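Local coordinates for protein MAU2 chromatid cohesion factor homolog (Saccharomyces cerevisiae, PDB 4XDN) that forms a complex with SCC2 that is required for the association of cohesin with chromosomes, and so takes part in sister chromatid cohesion, at residues Leu454-Cys467 / Leu508-Leu522. Numbering follows the deposited sequence.
Sequences LNCYTVQAARVSRC and LWLFSHFEPFSWNPL. With SO4 (sulfate ion), chain G.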
# COMPACT_ATOMS: atom_id res chain seq x y z
N LEU A 454 -15.53 -12.10 9.64
CA LEU A 454 -16.27 -13.08 8.86
C LEU A 454 -15.96 -14.50 9.31
O LEU A 454 -16.87 -15.33 9.44
CB LEU A 454 -15.97 -12.92 7.36
CG LEU A 454 -16.57 -11.69 6.68
CD1 LEU A 454 -16.04 -11.56 5.26
CD2 LEU A 454 -18.09 -11.75 6.67
N ASN A 455 -14.68 -14.79 9.54
CA ASN A 455 -14.29 -16.08 10.10
C ASN A 455 -14.91 -16.24 11.49
O ASN A 455 -15.37 -17.32 11.85
CB ASN A 455 -12.77 -16.21 10.19
CG ASN A 455 -12.13 -16.48 8.84
OD1 ASN A 455 -12.69 -17.18 8.00
ND2 ASN A 455 -10.94 -15.93 8.64
N CYS A 456 -14.91 -15.15 12.26
CA CYS A 456 -15.47 -15.17 13.60
C CYS A 456 -16.97 -15.44 13.55
O CYS A 456 -17.50 -16.17 14.39
CB CYS A 456 -15.20 -13.84 14.31
SG CYS A 456 -15.74 -13.79 16.03
N TYR A 457 -17.64 -14.86 12.56
CA TYR A 457 -19.07 -15.08 12.38
C TYR A 457 -19.35 -16.53 12.01
O TYR A 457 -20.29 -17.15 12.52
CB TYR A 457 -19.63 -14.14 11.31
CG TYR A 457 -21.11 -14.33 11.04
CD1 TYR A 457 -21.54 -15.25 10.09
CD2 TYR A 457 -22.07 -13.61 11.74
CE1 TYR A 457 -22.89 -15.43 9.84
CE2 TYR A 457 -23.41 -13.78 11.49
CZ TYR A 457 -23.82 -14.70 10.54
OH TYR A 457 -25.17 -14.88 10.30
N THR A 458 -18.53 -17.06 11.10
CA THR A 458 -18.67 -18.43 10.63
C THR A 458 -18.56 -19.41 11.79
O THR A 458 -19.36 -20.34 11.91
CB THR A 458 -17.60 -18.76 9.57
OG1 THR A 458 -17.76 -17.88 8.45
CG2 THR A 458 -17.72 -20.20 9.09
N VAL A 459 -17.56 -19.20 12.64
CA VAL A 459 -17.36 -20.05 13.81
C VAL A 459 -18.56 -19.97 14.75
O VAL A 459 -19.09 -20.99 15.17
CB VAL A 459 -16.08 -19.64 14.57
CG1 VAL A 459 -15.99 -20.33 15.94
CG2 VAL A 459 -14.85 -19.98 13.74
N GLN A 460 -18.99 -18.75 15.07
CA GLN A 460 -20.10 -18.55 15.99
C GLN A 460 -21.39 -19.13 15.43
O GLN A 460 -22.20 -19.69 16.16
CB GLN A 460 -20.28 -17.06 16.31
CG GLN A 460 -19.11 -16.43 17.06
CD GLN A 460 -19.08 -16.78 18.54
OE1 GLN A 460 -19.32 -17.93 18.92
NE2 GLN A 460 -18.79 -15.79 19.37
N ALA A 461 -21.59 -18.98 14.12
CA ALA A 461 -22.79 -19.49 13.46
C ALA A 461 -22.78 -21.01 13.45
O ALA A 461 -23.83 -21.65 13.58
CB ALA A 461 -22.89 -18.94 12.05
N ALA A 462 -21.59 -21.59 13.29
CA ALA A 462 -21.44 -23.03 13.34
C ALA A 462 -21.79 -23.55 14.73
O ALA A 462 -22.36 -24.63 14.88
CB ALA A 462 -20.02 -23.43 12.96
N ARG A 463 -21.44 -22.77 15.75
CA ARG A 463 -21.69 -23.17 17.13
C ARG A 463 -23.17 -23.02 17.48
O ARG A 463 -23.72 -23.84 18.21
CB ARG A 463 -20.83 -22.34 18.08
CG ARG A 463 -19.35 -22.69 18.00
CD ARG A 463 -18.49 -21.79 18.86
NE ARG A 463 -17.09 -22.18 18.79
CZ ARG A 463 -16.11 -21.60 19.49
NH1 ARG A 463 -16.38 -20.60 20.32
NH2 ARG A 463 -14.87 -22.03 19.36
N VAL A 464 -23.81 -21.98 16.95
CA VAL A 464 -25.25 -21.83 17.11
C VAL A 464 -25.97 -23.07 16.59
O VAL A 464 -26.97 -23.50 17.15
CB VAL A 464 -25.78 -20.57 16.37
CG1 VAL A 464 -27.31 -20.62 16.22
CG2 VAL A 464 -25.37 -19.31 17.11
N SER A 465 -25.43 -23.63 15.52
CA SER A 465 -26.03 -24.78 14.87
C SER A 465 -25.91 -26.05 15.71
O SER A 465 -26.88 -26.78 15.87
CB SER A 465 -25.40 -25.00 13.49
OG SER A 465 -25.93 -26.16 12.87
N ARG A 466 -24.72 -26.31 16.25
CA ARG A 466 -24.45 -27.58 16.91
C ARG A 466 -24.62 -27.54 18.43
O ARG A 466 -24.80 -28.58 19.06
CB ARG A 466 -23.03 -28.06 16.58
CG ARG A 466 -21.91 -27.19 17.11
CD ARG A 466 -20.56 -27.85 16.85
NE ARG A 466 -19.44 -26.99 17.25
CZ ARG A 466 -18.93 -26.93 18.47
NH1 ARG A 466 -19.43 -27.66 19.46
NH2 ARG A 466 -17.90 -26.12 18.71
N CYS A 467 -24.55 -26.35 19.02
CA CYS A 467 -24.66 -26.24 20.48
C CYS A 467 -26.10 -26.37 20.94
O CYS A 467 -27.03 -26.04 20.21
CB CYS A 467 -24.08 -24.91 20.97
SG CYS A 467 -22.28 -24.76 20.77
N LEU A 508 -22.93 -16.62 3.59
CA LEU A 508 -22.86 -16.79 5.04
C LEU A 508 -24.18 -16.44 5.72
O LEU A 508 -24.57 -17.07 6.70
CB LEU A 508 -21.73 -15.95 5.63
CG LEU A 508 -20.30 -16.39 5.31
CD1 LEU A 508 -19.30 -15.40 5.89
CD2 LEU A 508 -20.01 -17.80 5.84
N TRP A 509 -24.86 -15.42 5.20
CA TRP A 509 -26.16 -15.03 5.74
C TRP A 509 -27.18 -16.13 5.51
O TRP A 509 -27.91 -16.52 6.42
CB TRP A 509 -26.64 -13.72 5.12
CG TRP A 509 -27.81 -13.11 5.84
CD1 TRP A 509 -27.76 -12.19 6.85
CD2 TRP A 509 -29.20 -13.38 5.62
NE1 TRP A 509 -29.03 -11.87 7.26
CE2 TRP A 509 -29.93 -12.59 6.52
CE3 TRP A 509 -29.89 -14.22 4.74
CZ2 TRP A 509 -31.32 -12.61 6.58
CZ3 TRP A 509 -31.28 -14.23 4.79
CH2 TRP A 509 -31.98 -13.43 5.71
N LEU A 510 -27.23 -16.64 4.28
CA LEU A 510 -28.19 -17.67 3.92
C LEU A 510 -27.90 -18.98 4.66
O LEU A 510 -28.83 -19.67 5.08
CB LEU A 510 -28.19 -17.90 2.41
CG LEU A 510 -28.74 -16.73 1.58
CD1 LEU A 510 -28.49 -16.96 0.10
CD2 LEU A 510 -30.22 -16.53 1.84
N PHE A 511 -26.63 -19.31 4.81
CA PHE A 511 -26.24 -20.51 5.55
C PHE A 511 -26.70 -20.43 7.00
O PHE A 511 -27.05 -21.45 7.60
CB PHE A 511 -24.72 -20.70 5.52
CG PHE A 511 -24.19 -21.33 4.25
CD1 PHE A 511 -25.04 -21.80 3.26
CD2 PHE A 511 -22.83 -21.46 4.05
CE1 PHE A 511 -24.54 -22.37 2.10
CE2 PHE A 511 -22.32 -22.03 2.90
CZ PHE A 511 -23.18 -22.48 1.92
N SER A 512 -26.71 -19.22 7.56
CA SER A 512 -27.02 -19.03 8.98
C SER A 512 -28.49 -18.72 9.24
O SER A 512 -28.91 -18.64 10.40
CB SER A 512 -26.15 -17.91 9.55
OG SER A 512 -26.35 -16.70 8.84
N HIS A 513 -29.28 -18.57 8.18
CA HIS A 513 -30.70 -18.21 8.31
C HIS A 513 -31.66 -19.21 7.66
O HIS A 513 -32.87 -19.02 7.71
CB HIS A 513 -30.93 -16.82 7.70
CG HIS A 513 -30.37 -15.70 8.52
ND1 HIS A 513 -29.05 -15.30 8.43
CD2 HIS A 513 -30.94 -14.90 9.45
CE1 HIS A 513 -28.84 -14.30 9.26
NE2 HIS A 513 -29.97 -14.04 9.90
N PHE A 514 -31.12 -20.28 7.08
CA PHE A 514 -31.94 -21.27 6.37
C PHE A 514 -31.53 -22.70 6.67
O PHE A 514 -30.35 -23.05 6.65
CB PHE A 514 -31.85 -21.05 4.86
CG PHE A 514 -32.79 -20.01 4.33
CD1 PHE A 514 -32.42 -18.68 4.28
CD2 PHE A 514 -34.04 -20.37 3.86
CE1 PHE A 514 -33.29 -17.72 3.79
CE2 PHE A 514 -34.91 -19.42 3.37
CZ PHE A 514 -34.54 -18.10 3.33
N GLU A 515 -32.52 -23.54 6.94
CA GLU A 515 -32.32 -24.98 6.90
C GLU A 515 -32.30 -25.38 5.42
O GLU A 515 -32.91 -24.71 4.59
CB GLU A 515 -33.43 -25.73 7.65
CG GLU A 515 -33.51 -25.39 9.13
CD GLU A 515 -34.42 -26.33 9.89
OE1 GLU A 515 -35.54 -25.91 10.25
OE2 GLU A 515 -34.00 -27.48 10.14
N PRO A 516 -31.59 -26.46 5.08
CA PRO A 516 -30.83 -27.38 5.94
C PRO A 516 -29.35 -27.03 6.00
O PRO A 516 -28.51 -27.92 6.10
CB PRO A 516 -31.06 -28.72 5.25
CG PRO A 516 -31.06 -28.36 3.79
CD PRO A 516 -31.60 -26.94 3.69
N PHE A 517 -29.03 -25.74 5.94
CA PHE A 517 -27.65 -25.29 5.99
C PHE A 517 -27.22 -25.06 7.44
O PHE A 517 -26.03 -25.01 7.75
CB PHE A 517 -27.47 -24.02 5.16
CG PHE A 517 -28.08 -24.12 3.79
CD1 PHE A 517 -27.60 -25.03 2.87
CD2 PHE A 517 -29.14 -23.31 3.43
CE1 PHE A 517 -28.17 -25.13 1.61
CE2 PHE A 517 -29.71 -23.40 2.17
CZ PHE A 517 -29.22 -24.32 1.26
N SER A 518 -28.21 -24.93 8.32
CA SER A 518 -27.98 -24.84 9.76
C SER A 518 -29.09 -25.57 10.50
O SER A 518 -30.21 -25.63 10.01
CB SER A 518 -27.90 -23.38 10.21
OG SER A 518 -27.73 -23.28 11.62
N TRP A 519 -28.79 -26.11 11.67
CA TRP A 519 -29.81 -26.77 12.48
C TRP A 519 -30.66 -25.74 13.22
O TRP A 519 -31.86 -25.95 13.43
CB TRP A 519 -29.17 -27.74 13.48
CG TRP A 519 -28.61 -28.98 12.84
CD1 TRP A 519 -27.29 -29.27 12.64
CD2 TRP A 519 -29.35 -30.10 12.33
NE1 TRP A 519 -27.16 -30.49 12.03
CE2 TRP A 519 -28.41 -31.02 11.83
CE3 TRP A 519 -30.71 -30.40 12.24
CZ2 TRP A 519 -28.79 -32.23 11.25
CZ3 TRP A 519 -31.08 -31.61 11.67
CH2 TRP A 519 -30.13 -32.50 11.18
N ASN A 520 -30.03 -24.64 13.63
CA ASN A 520 -30.73 -23.56 14.33
C ASN A 520 -30.54 -22.22 13.61
O ASN A 520 -29.74 -21.39 14.04
CB ASN A 520 -30.23 -23.46 15.77
CG ASN A 520 -30.44 -24.74 16.55
OD1 ASN A 520 -31.56 -25.03 16.98
ND2 ASN A 520 -29.37 -25.50 16.74
N PRO A 521 -31.28 -22.01 12.51
CA PRO A 521 -31.16 -20.77 11.74
C PRO A 521 -31.57 -19.54 12.54
O PRO A 521 -32.49 -19.63 13.36
CB PRO A 521 -32.10 -21.00 10.55
CG PRO A 521 -33.09 -21.99 11.05
CD PRO A 521 -32.34 -22.89 11.98
N LEU A 522 -30.90 -18.42 12.30
CA LEU A 522 -31.22 -17.18 13.00
C LEU A 522 -32.53 -16.59 12.50
O LEU A 522 -32.94 -16.86 11.37
CB LEU A 522 -30.09 -16.16 12.82
CG LEU A 522 -28.73 -16.55 13.40
CD1 LEU A 522 -27.64 -15.65 12.82
CD2 LEU A 522 -28.74 -16.46 14.92
S SO4 G . -12.76 -19.38 21.56
O1 SO4 G . -12.56 -19.47 20.12
O2 SO4 G . -11.80 -18.44 22.13
O3 SO4 G . -14.12 -18.92 21.83
O4 SO4 G . -12.56 -20.69 22.16
O HOH W 1 -25.96 -21.47 12.00
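S512 OG is a polar centre gripped from both helices: Y457 OH hydrogen-bonds to it across the contact at 2.6 Å, while L508 O and W509 O of its own helix lie within hydrogen-bonding distance. Helices 446-466 and 499-513 of this largely helical chain run nearly parallel, their segment axes 14° apart, with helix 472-490 returning between them, consistent with the TPR-type helical array of the SCC4/mau-2 family. Tyrosine suits its place because its long ring spans the gap between axes 10.3 Å apart and carries a hydroxyl to S512 OG, which lies at the ring edge, in plane; CG anti to the backbone N (chi1 178°) points it there, and W483 meets the same ring. S512 and A461 are small and face each other, A461 CB 4.2 Å from S512 CB. Nearer the N-terminal end of the contact, L508 crosses L454 and T458 at about a right angle, CD1 on L454 CD2 and CD2 3.4 Å from T458 OG1, a hydroxyl already bonded to L454 O.

The following loop runs on alongside the last turn of helix 446-466. There the short side chain of S465 offers a hydroxyl that accepts a nearly straight bond (173°) from W519 N and also bonds an acidic side chain of another protein chain. A water bridges A461 O and S518 OG. N520 suits the helix end because its amide ND2 donates weakly to two late carbonyls, S465 O at 2.9 Å and V464 O at 3.2 Å.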